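Local coordinates for DNA replication and repair protein RecF (PDB 5Z69) that probably binds ATP and single-stranded DNA as an ABC-type ATPase, acting as a recombination mediator of the RecFOR pathway in DNA repair, at residues G31-Y36 with Q344-H349; F120-F125 with V318-D323. One frame throughout, in Å; residues are numbered along the deposited sequence.

Interaction 1: G31-Y36 with Q344-H349; sequences GVNLIY and QSFITH
With chi1 of Asn33 at -65° and that of Phe346 at -69°, each side chain leaves its strand anti to its own carbonyl carbon, and the two run side by side on one face of the sheet. The amide of Asn33 is stacked on the Phe346 ring, the planes 21° apart, with ND2 over the ring face and CB 3.7 Å from CD1 of Phe346. ND2 also gives a weak 3.3 Å hydrogen bond to Ser345 O, whose main partner is Asn33 N; OD1 accepts from the backbone N of Cys29, which helps to fix the rotation of the amide. At the ring edge, in its plane, CD1 of Ile35 comes to 3.9 Å from Phe346 CD1.

The backbones pair as parallel neighbours. Asn33 and Ile35 on one side bond to Ser345, Ile347 and His349 on the other, from Asn33 N to Ser345 O (2.8 Å) through to His349 N on Ile35 O (2.9 Å), and Ser345 N reaches Gly31 O before them. On the opposite face CG1 of Val32 meets CD1 of Ile347 at 3.8 Å, while CD2 of Leu34 packs on Ile347 O.

This is the central pair of the P-loop NTPase sheet: strand 32-36 runs into the predicted ATP-binding loop that begins at Gly37, and Thr348 touches the bound nucleotide analogue. Strand 359-364 flanks 32-36 and strand 318-321 flanks 345-349, while helix 43-55 covers Ile35 and Thr348 through Leu47.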
loop_
_atom_site.group_PDB
_atom_site.type_symbol
_atom_site.label_atom_id
_atom_site.label_comp_id
_atom_site.label_asym_id
_atom_site.label_seq_id
_atom_site.Cartn_x
_atom_site.Cartn_y
_atom_site.Cartn_z
ATOM N N GLY A 31 -24.979 6.762 34.440
ATOM C CA GLY A 31 -23.764 6.038 34.772
ATOM C C GLY A 31 -23.751 4.668 34.134
ATOM O O GLY A 31 -24.166 4.518 32.994
ATOM N N VAL A 32 -23.298 3.670 34.884
ATOM C CA VAL A 32 -23.108 2.321 34.367
ATOM C C VAL A 32 -24.400 1.499 34.450
ATOM O O VAL A 32 -24.958 1.288 35.531
ATOM C CB VAL A 32 -21.972 1.592 35.135
ATOM C CG1 VAL A 32 -21.855 0.150 34.707
ATOM C CG2 VAL A 32 -20.624 2.345 34.970
ATOM N N ASN A 33 -24.883 1.063 33.288
ATOM C CA ASN A 33 -25.993 0.121 33.236
ATOM C C ASN A 33 -25.402 -1.258 32.976
ATOM O O ASN A 33 -24.964 -1.542 31.864
ATOM C CB ASN A 33 -27.006 0.513 32.148
ATOM C CG ASN A 33 -27.701 1.849 32.446
ATOM O OD1 ASN A 33 -28.882 1.880 32.731
ATOM N ND2 ASN A 33 -26.956 2.947 32.377
ATOM N N LEU A 34 -25.355 -2.092 34.015
ATOM C CA LEU A 34 -24.774 -3.427 33.915
ATOM C C LEU A 34 -25.812 -4.396 33.360
ATOM O O LEU A 34 -26.883 -4.553 33.924
ATOM C CB LEU A 34 -24.273 -3.894 35.288
ATOM C CG LEU A 34 -23.293 -5.068 35.415
ATOM C CD1 LEU A 34 -24.033 -6.377 35.578
ATOM C CD2 LEU A 34 -22.331 -5.142 34.240
ATOM N N ILE A 35 -25.503 -5.016 32.226
ATOM C CA ILE A 35 -26.377 -6.043 31.685
ATOM C C ILE A 35 -25.656 -7.378 31.732
ATOM O O ILE A 35 -24.679 -7.577 31.021
ATOM C CB ILE A 35 -26.788 -5.719 30.256
ATOM C CG1 ILE A 35 -27.522 -4.378 30.219
ATOM C CG2 ILE A 35 -27.655 -6.844 29.683
ATOM C CD1 ILE A 35 -27.256 -3.592 28.964
ATOM N N TYR A 36 -26.112 -8.280 32.589
ATOM C CA TYR A 36 -25.398 -9.538 32.769
ATOM C C TYR A 36 -26.315 -10.751 32.632
ATOM O O TYR A 36 -27.528 -10.667 32.807
ATOM C CB TYR A 36 -24.696 -9.573 34.130
ATOM C CG TYR A 36 -25.609 -9.945 35.281
ATOM C CD1 TYR A 36 -26.464 -9.004 35.858
ATOM C CD2 TYR A 36 -25.608 -11.237 35.795
ATOM C CE1 TYR A 36 -27.301 -9.355 36.908
ATOM C CE2 TYR A 36 -26.432 -11.594 36.837
ATOM C CZ TYR A 36 -27.277 -10.653 37.391
ATOM O OH TYR A 36 -28.093 -11.028 38.430
ATOM N N GLN A 344 -23.054 7.953 30.274
ATOM C CA GLN A 344 -23.926 6.799 30.440
ATOM C C GLN A 344 -23.250 5.644 29.686
ATOM O O GLN A 344 -22.809 5.824 28.555
ATOM C CB GLN A 344 -25.339 7.043 29.899
ATOM C CG GLN A 344 -26.273 5.860 30.133
ATOM C CD GLN A 344 -27.623 6.021 29.443
ATOM O OE1 GLN A 344 -27.695 6.438 28.284
ATOM N NE2 GLN A 344 -28.693 5.679 30.149
ATOM N N SER A 345 -23.131 4.478 30.318
ATOM C CA SER A 345 -22.554 3.323 29.633
ATOM C C SER A 345 -23.428 2.093 29.793
ATOM O O SER A 345 -24.202 1.985 30.733
ATOM C CB SER A 345 -21.124 3.018 30.149
ATOM O OG SER A 345 -21.135 2.815 31.557
ATOM N N PHE A 346 -23.301 1.179 28.837
ATOM C CA PHE A 346 -23.997 -0.088 28.871
ATOM C C PHE A 346 -22.932 -1.149 28.796
ATOM O O PHE A 346 -22.201 -1.229 27.813
ATOM C CB PHE A 346 -25.015 -0.195 27.716
ATOM C CG PHE A 346 -26.186 0.748 27.869
ATOM C CD1 PHE A 346 -27.371 0.312 28.449
ATOM C CD2 PHE A 346 -26.083 2.077 27.460
ATOM C CE1 PHE A 346 -28.444 1.196 28.620
ATOM C CE2 PHE A 346 -27.145 2.974 27.640
ATOM C CZ PHE A 346 -28.328 2.532 28.224
ATOM N N ILE A 347 -22.818 -1.937 29.858
ATOM C CA ILE A 347 -21.763 -2.938 29.945
ATOM C C ILE A 347 -22.341 -4.346 30.078
ATOM O O ILE A 347 -23.140 -4.624 30.979
ATOM C CB ILE A 347 -20.814 -2.657 31.140
ATOM C CG1 ILE A 347 -20.147 -1.288 30.987
ATOM C CG2 ILE A 347 -19.729 -3.728 31.217
ATOM C CD1 ILE A 347 -19.254 -0.905 32.174
ATOM N N THR A 348 -21.935 -5.239 29.180
ATOM C CA THR A 348 -22.395 -6.613 29.266
ATOM C C THR A 348 -21.384 -7.462 30.008
ATOM O O THR A 348 -20.167 -7.276 29.878
ATOM C CB THR A 348 -22.669 -7.236 27.872
ATOM O OG1 THR A 348 -21.476 -7.219 27.092
ATOM C CG2 THR A 348 -23.760 -6.463 27.143
ATOM N N HIS A 349 -21.889 -8.404 30.791
ATOM C CA HIS A 349 -21.006 -9.286 31.540
ATOM C C HIS A 349 -21.709 -10.595 31.881
ATOM O O HIS A 349 -22.897 -10.755 31.629
ATOM C CB HIS A 349 -20.512 -8.589 32.818
ATOM C CG HIS A 349 -19.218 -9.134 33.343
ATOM N ND1 HIS A 349 -18.199 -9.552 32.515
ATOM C CD2 HIS A 349 -18.777 -9.328 34.608
ATOM C CE1 HIS A 349 -17.187 -9.982 33.248
ATOM N NE2 HIS A 349 -17.512 -9.856 34.521
#

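Interaction 2: F120-F125 with V318-D323; sequences FLTVIF and VLLLDD. With AGS (phosphothiophosphoric acid-adenylate ester), chain C.
Strand 122-125, outermost within this chain, runs parallel to strand 318-321 in the nucleotide-binding sheet, and Phe120 packs on Val318 where the pairing begins. With CG anti to the backbone N (chi1 174°), the Phe120 ring is carried to Val318, where CE1 lies 3.6 Å from CG2 of Val318. Were Phe120 replaced by an alanine, that methyl of Val318 would probably lose its aromatic neighbour and a gap would open beside Leu53 of helix 43-55.

Further along, CG2 of Thr122 touches CD1 of Leu320 at 3.9 Å, and CB of Ile124 packs on CB of Leu320. On the other face the Phe125 ring lies alongside Leu321, its CD1 4.0 Å from Leu321 CD1, and presents its edge to Leu320 O.

Strand 318-321, four aliphatic residues followed by Asp322 and Asp323, fits the Walker B pattern of P-loop ATPases. Phe125 N donates to Leu320 O at 2.7 Å, and Asp322 N to Phe125 O at 2.9 Å; both bonds are nearly straight, so the edge strand holds the backbone just where the acidic pair begins. Asp322 OD1 lies 3.1 Å from S1G of the ATP analogue and is hydrogen-bonded to OG1 of Thr348, another residue of the nucleotide pocket, which helps to position the carboxylate. Ser44 of the predicted ATP-binding loop touches the side chain of Asp322, while Lys302 of helix 291-313 lies against Phe125.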
loop_
_atom_site.group_PDB
_atom_site.type_symbol
_atom_site.label_atom_id
_atom_site.label_comp_id
_atom_site.label_asym_id
_atom_site.label_seq_id
_atom_site.Cartn_x
_atom_site.Cartn_y
_atom_site.Cartn_z
ATOM N N PHE A 120 -28.615 10.252 17.789
ATOM C CA PHE A 120 -28.215 9.560 19.022
ATOM C C PHE A 120 -26.804 9.025 18.843
ATOM O O PHE A 120 -26.586 8.110 18.041
ATOM C CB PHE A 120 -29.186 8.418 19.333
ATOM C CG PHE A 120 -28.779 7.543 20.503
ATOM C CD1 PHE A 120 -28.517 8.093 21.750
ATOM C CD2 PHE A 120 -28.735 6.160 20.366
ATOM C CE1 PHE A 120 -28.174 7.289 22.835
ATOM C CE2 PHE A 120 -28.403 5.341 21.453
ATOM C CZ PHE A 120 -28.099 5.914 22.686
ATOM N N LEU A 121 -25.837 9.584 19.571
ATOM C CA LEU A 121 -24.429 9.152 19.394
ATOM C C LEU A 121 -24.003 8.100 20.401
ATOM O O LEU A 121 -24.161 8.275 21.612
ATOM C CB LEU A 121 -23.469 10.341 19.510
ATOM C CG LEU A 121 -23.734 11.473 18.521
ATOM C CD1 LEU A 121 -22.924 12.710 18.853
ATOM C CD2 LEU A 121 -23.373 10.942 17.141
ATOM N N THR A 122 -23.446 7.015 19.879
ATOM C CA THR A 122 -22.870 5.957 20.686
ATOM C C THR A 122 -21.469 5.635 20.164
ATOM O O THR A 122 -21.147 5.929 19.020
ATOM C CB THR A 122 -23.706 4.647 20.627
ATOM O OG1 THR A 122 -23.985 4.356 19.257
ATOM C CG2 THR A 122 -25.032 4.763 21.411
ATOM N N VAL A 123 -20.640 5.048 21.014
ATOM C CA VAL A 123 -19.432 4.358 20.564
ATOM C C VAL A 123 -19.495 2.968 21.161
ATOM O O VAL A 123 -19.748 2.826 22.356
ATOM C CB VAL A 123 -18.143 5.067 21.015
ATOM C CG1 VAL A 123 -16.893 4.287 20.540
ATOM C CG2 VAL A 123 -18.138 6.490 20.495
ATOM N N ILE A 124 -19.297 1.949 20.337
ATOM C CA ILE A 124 -19.417 0.586 20.825
ATOM C C ILE A 124 -18.052 -0.078 20.784
ATOM O O ILE A 124 -17.366 -0.027 19.772
ATOM C CB ILE A 124 -20.451 -0.235 20.004
ATOM C CG1 ILE A 124 -20.454 -1.694 20.452
ATOM C CG2 ILE A 124 -20.204 -0.108 18.491
ATOM C CD1 ILE A 124 -21.799 -2.376 20.241
ATOM N N PHE A 125 -17.671 -0.666 21.912
ATOM C CA PHE A 125 -16.400 -1.361 22.066
ATOM C C PHE A 125 -16.746 -2.826 22.126
ATOM O O PHE A 125 -17.579 -3.220 22.925
ATOM C CB PHE A 125 -15.661 -0.947 23.349
ATOM C CG PHE A 125 -15.330 0.521 23.440
ATOM C CD1 PHE A 125 -16.312 1.462 23.756
ATOM C CD2 PHE A 125 -14.021 0.960 23.251
ATOM C CE1 PHE A 125 -15.985 2.820 23.860
ATOM C CE2 PHE A 125 -13.694 2.310 23.349
ATOM C CZ PHE A 125 -14.675 3.238 23.650
ATOM N N VAL A 318 -23.104 8.072 24.300
ATOM C CA VAL A 318 -23.338 6.942 25.171
ATOM C C VAL A 318 -22.316 5.859 24.835
ATOM O O VAL A 318 -21.989 5.661 23.675
ATOM C CB VAL A 318 -24.781 6.406 25.016
ATOM C CG1 VAL A 318 -24.901 5.075 25.716
ATOM C CG2 VAL A 318 -25.806 7.454 25.577
ATOM N N LEU A 319 -21.827 5.147 25.841
ATOM C CA LEU A 319 -20.809 4.134 25.611
ATOM C C LEU A 319 -21.422 2.728 25.690
ATOM O O LEU A 319 -22.136 2.405 26.645
ATOM C CB LEU A 319 -19.651 4.318 26.621
ATOM C CG LEU A 319 -18.537 5.307 26.249
ATOM C CD1 LEU A 319 -19.015 6.497 25.460
ATOM C CD2 LEU A 319 -17.752 5.761 27.473
ATOM N N LEU A 320 -21.159 1.899 24.680
ATOM C CA LEU A 320 -21.589 0.506 24.674
ATOM C C LEU A 320 -20.393 -0.471 24.748
ATOM O O LEU A 320 -19.520 -0.477 23.857
ATOM C CB LEU A 320 -22.435 0.239 23.418
ATOM C CG LEU A 320 -23.589 1.245 23.215
ATOM C CD1 LEU A 320 -24.254 0.935 21.902
ATOM C CD2 LEU A 320 -24.547 1.179 24.360
ATOM N N LEU A 321 -20.351 -1.271 25.811
ATOM C CA LEU A 321 -19.211 -2.158 26.042
ATOM C C LEU A 321 -19.671 -3.603 25.989
ATOM O O LEU A 321 -20.272 -4.113 26.939
ATOM C CB LEU A 321 -18.551 -1.852 27.389
ATOM C CG LEU A 321 -17.557 -0.685 27.397
ATOM C CD1 LEU A 321 -18.276 0.621 27.098
ATOM C CD2 LEU A 321 -16.818 -0.578 28.729
ATOM N N ASP A 322 -19.424 -4.253 24.858
ATOM C CA ASP A 322 -19.947 -5.600 24.667
ATOM C C ASP A 322 -18.887 -6.637 24.934
ATOM O O ASP A 322 -17.978 -6.790 24.142
ATOM C CB ASP A 322 -20.487 -5.781 23.252
ATOM C CG ASP A 322 -21.308 -7.055 23.103
ATOM O OD1 ASP A 322 -21.784 -7.587 24.127
ATOM O OD2 ASP A 322 -21.494 -7.516 21.964
ATOM N N ASP A 323 -19.030 -7.356 26.041
ATOM C CA ASP A 323 -18.181 -8.505 26.333
ATOM C C ASP A 323 -16.707 -8.113 26.290
ATOM O O ASP A 323 -15.892 -8.792 25.679
ATOM C CB ASP A 323 -18.476 -9.649 25.349
ATOM C CG ASP A 323 -17.743 -10.932 25.696
ATOM O OD1 ASP A 323 -17.420 -11.135 26.890
ATOM O OD2 ASP A 323 -17.481 -11.734 24.770
HETATM P PG AGS C . -22.824 -11.733 24.028
HETATM S S1G AGS C . -22.344 -10.392 25.366
HETATM O O2G AGS C . -22.198 -13.111 24.433
HETATM O O3G AGS C . -22.173 -11.277 22.685
HETATM P PB AGS C . -25.270 -13.118 24.334
HETATM O O1B AGS C . -26.220 -12.800 25.441
HETATM O O2B AGS C . -24.285 -14.229 24.734
HETATM O O3B AGS C . -24.399 -11.836 23.884
HETATM P PA AGS C . -26.993 -12.845 22.125
HETATM O O1A AGS C . -27.416 -11.554 22.838
HETATM O O2A AGS C . -26.231 -12.729 20.841
HETATM O O3A AGS C . -26.110 -13.724 23.125
HETATM O "O5'" AGS C . -28.231 -13.755 21.908
HETATM C "C5'" AGS C . -28.411 -14.383 20.670
HETATM C "C4'" AGS C . -29.396 -15.475 20.948
HETATM O "O4'" AGS C . -30.658 -15.138 20.329
HETATM C "C3'" AGS C . -28.989 -16.831 20.382
HETATM O "O3'" AGS C . -29.431 -17.881 21.236
HETATM C "C2'" AGS C . -29.640 -16.822 18.997
HETATM O "O2'" AGS C . -29.960 -18.132 18.537
HETATM C "C1'" AGS C . -30.921 -16.018 19.254
HETATM N N9 AGS C . -31.365 -15.240 18.110
HETATM C C8 AGS C . -30.587 -14.570 17.195
HETATM N N7 AGS C . -31.269 -13.977 16.249
HETATM C C5 AGS C . -32.587 -14.266 16.556
HETATM C C6 AGS C . -33.809 -13.932 15.939
HETATM N N6 AGS C . -33.895 -13.180 14.838
HETATM N N1 AGS C . -34.948 -14.405 16.492
HETATM C C2 AGS C . -34.863 -15.152 17.597
HETATM N N3 AGS C . -33.774 -15.534 18.269
HETATM C C4 AGS C . -32.665 -15.051 17.694
#

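From the N terminus the chain forms strands 9-16 and 24-27 of the antiparallel sheet before it reaches strand 32-36, then passes through helix 43-55 and the remaining strands of that sheet to strand 122-125. A long, mostly helical excursion of 192 residues follows before strand 318-321 returns beside 122-125, closing the loop of interaction 2. Only then does strand 345-349 pair with 32-36, so interaction 1 closes the outer loop and interaction 2 is nested inside it. The two contacts are joined because 345-349 and 318-321 are neighbours in one sheet: Phe346 O probably accepts from Leu321 N, and Thr348 OG1 probably bonds Asp323 N, two residues that line the nucleotide pocket.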